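DNA polymerase III subunit beta (Deinococcus radiodurans, PDB 4TRT) probably tethers DNA polymerases and other proteins to DNA as a ring-shaped sliding clamp, making replication processive. Local coordinates at residues T32-E37 and L43-T48; H73-I78 and Q94-R99. All coordinates share one frame; numbering follows the deposited sequence.

In the fold
Contacts 1 and 2 illustrate how one clamp domain is built from sheets with helices packed against them. Contact 1 is a beta hairpin within one antiparallel sheet of the N-terminal domain; contact 2 packs the helix that follows that sheet's edge strand against a second antiparallel sheet. Their centres lie about 13 Å apart, and they touch directly where Leu-34 CD2 meets Phe-75 CD2 at 3.6 Å. Leu-15 of helix 8-21 extends the connection, packing against Leu-34 and Leu-45 of contact 1 and Phe-75 of contact 2. Residues 73-78 and 94-99 also approach the second subunit of the ring, whereas 32-37 and 43-48 touch no other chain of the assembly.

Contact 1. Residues T32-E37 and L43-T48; sequences TALKVE and LTLSGT
Lys-35 and Ser-46 face each other across an antiparallel hairpin, joined by two backbone hydrogen bonds: Lys-35 N to Ser-46 O, 2.8 Å, and Ser-46 N to Lys-35 O. Glu-37 and Thr-44 form the next hydrogen-bonded pair, where Thr-44 N reaches Glu-37 O at 2.7 Å with a nearly straight N-H...O angle of 176°. Between them Val-36 and Leu-45 make the non-hydrogen-bonded pair.

The lysine side chain can be followed outward along the serine. Lys-35 CB lies 3.6 Å from Ser-46 OG, and the next carbon, CG, is somewhat farther from the same oxygen. A bend at chi3 of Lys-35 (91°) then brings Lys-35 CE back to 3.8 Å from Ser-46 OG, so that the aliphatic chain arches past the hydroxyl, CD bowing away. NZ, at the tip, continues to Pro-116 O, with which it makes a weak hydrogen bond.

Ser-46 OG is also hydrogen-bonded to water 2, at 2.7 Å. This water is within bonding distance of Glu-37 OE1 and Thr-44 O as well, with more acceptors around it than it has protons to give; it thus brings together two side chains on the Lys-35 face and a backbone carbonyl. Water 3 spans the strands farther along, between Glu-37 O and Thr-44 OG1.

The other face is apolar. The side chains of Val-36 and Leu-45 lie side by side and point the same way, with Val-36 CG2 3.9 Å from Leu-45 CD2. Leu-34 joins them through Leu-34 CD1, which lies 4.0 Å from Leu-45 CB.

In the sheet, strand 33-38 pairs on its other side with strand 68-71, and strand 42-48 with strand 52-59, while helix 8-21 packs through Leu-15 and Leu-18 onto Leu-34 and Leu-45.

Contact 2. Residues H73-I78 and Q94-R99; sequences HLFAQI and QELSVR
Phe-75 carries the close part of this helix-to-strand contact mainly through the CE1 corner of its ring, with CZ also near the leucine methyl. Phe-75 CE1 lies 3.8 Å from Leu-96 CD2 and 3.9 Å from Val-98 CG2, two methyls contributed by alternate residues of the strand. The valine methyl sits at the ring edge, near its plane; the leucine side chain crosses the phenylalanine at about a right angle. A chi1 of -178° swings the Phe-75 ring away from the backbone N, and the ring helps span the 10.9 Å between the axes of helix 73-78 and strand 95-99.

Packing is looser at Ile-78, where Ile-78 CG2 approaches Val-98 CG1 only to 4.4 Å, although the isoleucine also touches Phe-105 and Leu-107 on strand 103-108. No hydrogen bond joins the two segments, and the interface between them is wholly apolar. Polar groups lie on the strand's other face: Ser-97 OG bonds to Lys-106 NZ, while Arg-99 forms a salt bridge with Glu-90, with Ser-97 CB against one face of its guanidinium, toward the rim. On the helix, partly exposed Leu-74 and Gln-77 meet Tyr-293 and Val-266 of the second subunit.

A buried helix face laid against an antiparallel sheet, with the helix nearly parallel to the strand at 22°, belongs to the alpha+beta architecture of the DNA-clamp domain, repeated around the head-to-tail ring.

Contact 1. Residues T32-E37 and L43-T48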
loop_
_atom_site.group_PDB
_atom_site.type_symbol
_atom_site.label_atom_id
_atom_site.label_comp_id
_atom_site.label_asym_id
_atom_site.label_seq_id
_atom_site.Cartn_x
_atom_site.Cartn_y
_atom_site.Cartn_z
ATOM N N THR A 32 -14.254 20.053 8.641
ATOM C CA THR A 32 -13.241 19.653 7.676
ATOM C C THR A 32 -12.251 20.785 7.361
ATOM O O THR A 32 -11.347 20.594 6.551
ATOM C CB THR A 32 -13.912 19.188 6.366
ATOM O OG1 THR A 32 -14.829 20.190 5.931
ATOM C CG2 THR A 32 -14.680 17.912 6.586
ATOM N N ALA A 33 -12.434 21.953 7.983
ATOM C CA ALA A 33 -11.584 23.107 7.734
ATOM C C ALA A 33 -10.309 23.099 8.583
ATOM O O ALA A 33 -10.261 22.529 9.681
ATOM C CB ALA A 33 -12.342 24.394 7.979
ATOM N N LEU A 34 -9.279 23.729 8.031
ATOM C CA LEU A 34 -8.055 24.054 8.741
ATOM C C LEU A 34 -8.169 25.519 9.113
ATOM O O LEU A 34 -8.520 26.349 8.259
ATOM C CB LEU A 34 -6.860 23.851 7.805
ATOM C CG LEU A 34 -5.474 24.285 8.282
ATOM C CD1 LEU A 34 -4.999 23.348 9.388
ATOM C CD2 LEU A 34 -4.508 24.225 7.114
ATOM N N LYS A 35 -7.872 25.856 10.364
ATOM C CA LYS A 35 -7.777 27.247 10.747
ATOM C C LYS A 35 -6.324 27.687 10.656
ATOM O O LYS A 35 -5.409 26.955 11.067
ATOM C CB LYS A 35 -8.321 27.487 12.152
ATOM C CG LYS A 35 -8.284 28.953 12.554
ATOM C CD LYS A 35 -9.229 29.287 13.699
ATOM C CE LYS A 35 -8.578 29.171 15.058
ATOM N NZ LYS A 35 -9.564 29.410 16.160
ATOM N N VAL A 36 -6.104 28.859 10.065
ATOM C CA VAL A 36 -4.745 29.401 9.930
ATOM C C VAL A 36 -4.707 30.768 10.588
ATOM O O VAL A 36 -5.444 31.667 10.203
ATOM C CB VAL A 36 -4.295 29.527 8.460
ATOM C CG1 VAL A 36 -2.870 30.065 8.404
ATOM C CG2 VAL A 36 -4.382 28.185 7.755
ATOM N N GLU A 37 -3.882 30.896 11.618
ATOM C CA GLU A 37 -3.729 32.141 12.329
ATOM C C GLU A 37 -2.345 32.627 12.039
ATOM O O GLU A 37 -1.391 31.851 12.098
ATOM C CB GLU A 37 -3.872 31.947 13.836
ATOM C CG GLU A 37 -5.302 31.796 14.297
ATOM C CD GLU A 37 -5.393 31.363 15.745
ATOM O OE1 GLU A 37 -4.757 30.345 16.095
ATOM O OE2 GLU A 37 -6.088 32.045 16.530
ATOM N N LEU A 43 2.909 31.121 11.062
ATOM C CA LEU A 43 1.561 30.630 10.888
ATOM C C LEU A 43 1.293 29.579 11.960
ATOM O O LEU A 43 2.118 28.698 12.191
ATOM C CB LEU A 43 1.403 29.967 9.516
ATOM C CG LEU A 43 1.936 30.638 8.240
ATOM C CD1 LEU A 43 2.067 29.595 7.145
ATOM C CD2 LEU A 43 1.050 31.766 7.768
ATOM N N THR A 44 0.123 29.655 12.578
ATOM C CA THR A 44 -0.353 28.593 13.457
ATOM C C THR A 44 -1.499 27.896 12.738
ATOM O O THR A 44 -2.508 28.515 12.424
ATOM C CB THR A 44 -0.788 29.170 14.813
ATOM O OG1 THR A 44 0.348 29.777 15.424
ATOM C CG2 THR A 44 -1.320 28.090 15.766
ATOM N N LEU A 45 -1.296 26.614 12.451
ATOM C CA LEU A 45 -2.270 25.771 11.770
ATOM C C LEU A 45 -3.017 24.960 12.827
ATOM O O LEU A 45 -2.380 24.291 13.645
ATOM C CB LEU A 45 -1.548 24.807 10.815
ATOM C CG LEU A 45 -0.482 25.370 9.863
ATOM C CD1 LEU A 45 0.286 24.263 9.154
ATOM C CD2 LEU A 45 -1.119 26.292 8.836
ATOM N N SER A 46 -4.350 24.998 12.822
ATOM C CA SER A 46 -5.084 24.263 13.834
ATOM C C SER A 46 -6.393 23.646 13.320
ATOM O O SER A 46 -6.965 24.079 12.296
ATOM C CB SER A 46 -5.318 25.153 15.063
ATOM O OG SER A 46 -6.364 26.082 14.840
ATOM N N GLY A 47 -6.838 22.620 14.040
ATOM C CA GLY A 47 -8.095 21.934 13.741
ATOM C C GLY A 47 -8.499 20.936 14.815
ATOM O O GLY A 47 -7.801 20.756 15.821
ATOM N N THR A 48 -9.643 20.290 14.609
ATOM C CA THR A 48 -10.172 19.354 15.578
ATOM C C THR A 48 -10.875 18.213 14.856
ATOM O O THR A 48 -11.298 18.369 13.709
ATOM C CB THR A 48 -11.155 20.048 16.539
ATOM O OG1 THR A 48 -11.551 19.146 17.580
ATOM C CG2 THR A 48 -12.405 20.508 15.786
HETATM O O HOH W 1 -11.160 21.154 11.921
HETATM O O HOH W 2 -4.809 28.129 14.161
HETATM O O HOH W 3 0.640 32.615 14.261
#

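Contact 2. Residues H73-I78 and Q94-R99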
loop_
_atom_site.group_PDB
_atom_site.type_symbol
_atom_site.label_atom_id
_atom_site.label_comp_id
_atom_site.label_asym_id
_atom_site.label_seq_id
_atom_site.Cartn_x
_atom_site.Cartn_y
_atom_site.Cartn_z
ATOM N N HIS A 73 -7.708 19.203 3.638
ATOM C CA HIS A 73 -7.072 18.185 2.787
ATOM C C HIS A 73 -6.717 18.710 1.429
ATOM O O HIS A 73 -5.654 18.385 0.880
ATOM C CB HIS A 73 -7.927 16.934 2.705
ATOM C CG HIS A 73 -8.052 16.234 4.023
ATOM N ND1 HIS A 73 -8.891 16.676 4.989
ATOM C CD2 HIS A 73 -7.392 15.125 4.548
ATOM C CE1 HIS A 73 -8.775 15.900 6.070
ATOM N NE2 HIS A 73 -7.864 14.946 5.810
ATOM N N LEU A 74 -7.588 19.544 0.880
ATOM C CA LEU A 74 -7.313 20.200 -0.386
ATOM C C LEU A 74 -6.072 21.096 -0.289
ATOM O O LEU A 74 -5.227 21.056 -1.159
ATOM C CB LEU A 74 -8.530 21.008 -0.854
ATOM C CG LEU A 74 -8.356 21.808 -2.146
ATOM C CD1 LEU A 74 -7.878 20.882 -3.262
ATOM C CD2 LEU A 74 -9.676 22.453 -2.536
ATOM N N PHE A 75 -5.975 21.894 0.773
ATOM C CA PHE A 75 -4.840 22.790 0.968
ATOM C C PHE A 75 -3.531 22.008 1.114
ATOM O O PHE A 75 -2.528 22.372 0.523
ATOM C CB PHE A 75 -5.083 23.695 2.175
ATOM C CG PHE A 75 -3.990 24.702 2.443
ATOM C CD1 PHE A 75 -3.420 25.442 1.416
ATOM C CD2 PHE A 75 -3.581 24.965 3.737
ATOM C CE1 PHE A 75 -2.427 26.372 1.672
ATOM C CE2 PHE A 75 -2.598 25.912 4.001
ATOM C CZ PHE A 75 -2.013 26.609 2.955
ATOM N N ALA A 76 -3.571 20.916 1.873
ATOM C CA ALA A 76 -2.412 20.057 2.062
ATOM C C ALA A 76 -1.967 19.434 0.740
ATOM O O ALA A 76 -0.781 19.339 0.448
ATOM C CB ALA A 76 -2.729 18.962 3.077
ATOM N N GLN A 77 -2.940 19.023 -0.059
ATOM C CA GLN A 77 -2.662 18.404 -1.347
ATOM C C GLN A 77 -2.030 19.395 -2.320
ATOM O O GLN A 77 -1.097 19.060 -3.052
ATOM C CB GLN A 77 -3.959 17.813 -1.921
ATOM C CG GLN A 77 -3.834 17.215 -3.319
ATOM C CD GLN A 77 -5.150 16.621 -3.796
ATOM O OE1 GLN A 77 -6.215 16.973 -3.293
ATOM N NE2 GLN A 77 -5.081 15.717 -4.759
ATOM N N ILE A 78 -2.567 20.610 -2.362
ATOM C CA ILE A 78 -2.035 21.652 -3.246
ATOM C C ILE A 78 -0.574 21.963 -2.874
ATOM O O ILE A 78 0.300 22.038 -3.744
ATOM C CB ILE A 78 -2.917 22.910 -3.171
ATOM C CG1 ILE A 78 -4.223 22.687 -3.942
ATOM C CG2 ILE A 78 -2.177 24.140 -3.677
ATOM C CD1 ILE A 78 -5.240 23.804 -3.703
ATOM N N GLN A 94 -12.140 36.664 -0.123
ATOM C CA GLN A 94 -12.375 35.272 0.281
ATOM C C GLN A 94 -11.531 34.272 -0.540
ATOM O O GLN A 94 -11.925 33.119 -0.756
ATOM C CB GLN A 94 -13.876 34.936 0.181
ATOM C CG GLN A 94 -14.770 35.492 1.322
ATOM C CD GLN A 94 -15.139 34.403 2.350
ATOM O OE1 GLN A 94 -14.303 33.928 3.153
ATOM N NE2 GLN A 94 -16.402 33.983 2.310
ATOM N N GLU A 95 -10.344 34.705 -0.951
ATOM C CA GLU A 95 -9.505 33.903 -1.808
ATOM C C GLU A 95 -8.082 33.825 -1.255
ATOM O O GLU A 95 -7.438 34.851 -1.071
ATOM C CB GLU A 95 -9.493 34.521 -3.205
ATOM C CG GLU A 95 -9.009 33.574 -4.285
ATOM C CD GLU A 95 -9.255 34.120 -5.685
ATOM O OE1 GLU A 95 -8.453 34.960 -6.150
ATOM O OE2 GLU A 95 -10.240 33.694 -6.312
ATOM N N LEU A 96 -7.619 32.610 -0.963
ATOM C CA LEU A 96 -6.218 32.378 -0.620
ATOM C C LEU A 96 -5.413 32.008 -1.868
ATOM O O LEU A 96 -5.691 30.998 -2.531
ATOM C CB LEU A 96 -6.074 31.255 0.396
ATOM C CG LEU A 96 -4.624 30.958 0.820
ATOM C CD1 LEU A 96 -4.165 32.078 1.744
ATOM C CD2 LEU A 96 -4.469 29.594 1.484
ATOM N N SER A 97 -4.403 32.813 -2.176
ATOM C CA SER A 97 -3.498 32.506 -3.272
ATOM C C SER A 97 -2.295 31.723 -2.737
ATOM O O SER A 97 -1.737 32.065 -1.685
ATOM C CB SER A 97 -3.062 33.787 -3.970
ATOM O OG SER A 97 -4.178 34.367 -4.610
ATOM N N VAL A 98 -1.911 30.664 -3.448
ATOM C CA VAL A 98 -0.781 29.822 -3.037
ATOM C C VAL A 98 0.132 29.719 -4.265
ATOM O O VAL A 98 -0.285 29.180 -5.316
ATOM C CB VAL A 98 -1.242 28.420 -2.600
ATOM C CG1 VAL A 98 -0.080 27.619 -2.030
ATOM C CG2 VAL A 98 -2.397 28.492 -1.599
ATOM N N ARG A 99 1.328 30.302 -4.159
ATOM C CA ARG A 99 2.199 30.530 -5.312
ATOM C C ARG A 99 3.589 29.995 -5.076
ATOM O O ARG A 99 4.145 30.151 -3.989
ATOM C CB ARG A 99 2.356 32.032 -5.620
ATOM C CG ARG A 99 1.094 32.702 -6.104
ATOM C CD ARG A 99 1.379 34.118 -6.569
ATOM N NE ARG A 99 0.132 34.790 -6.899
ATOM C CZ ARG A 99 -0.529 35.640 -6.115
ATOM N NH1 ARG A 99 -0.065 35.997 -4.928
ATOM N NH2 ARG A 99 -1.670 36.165 -6.553
#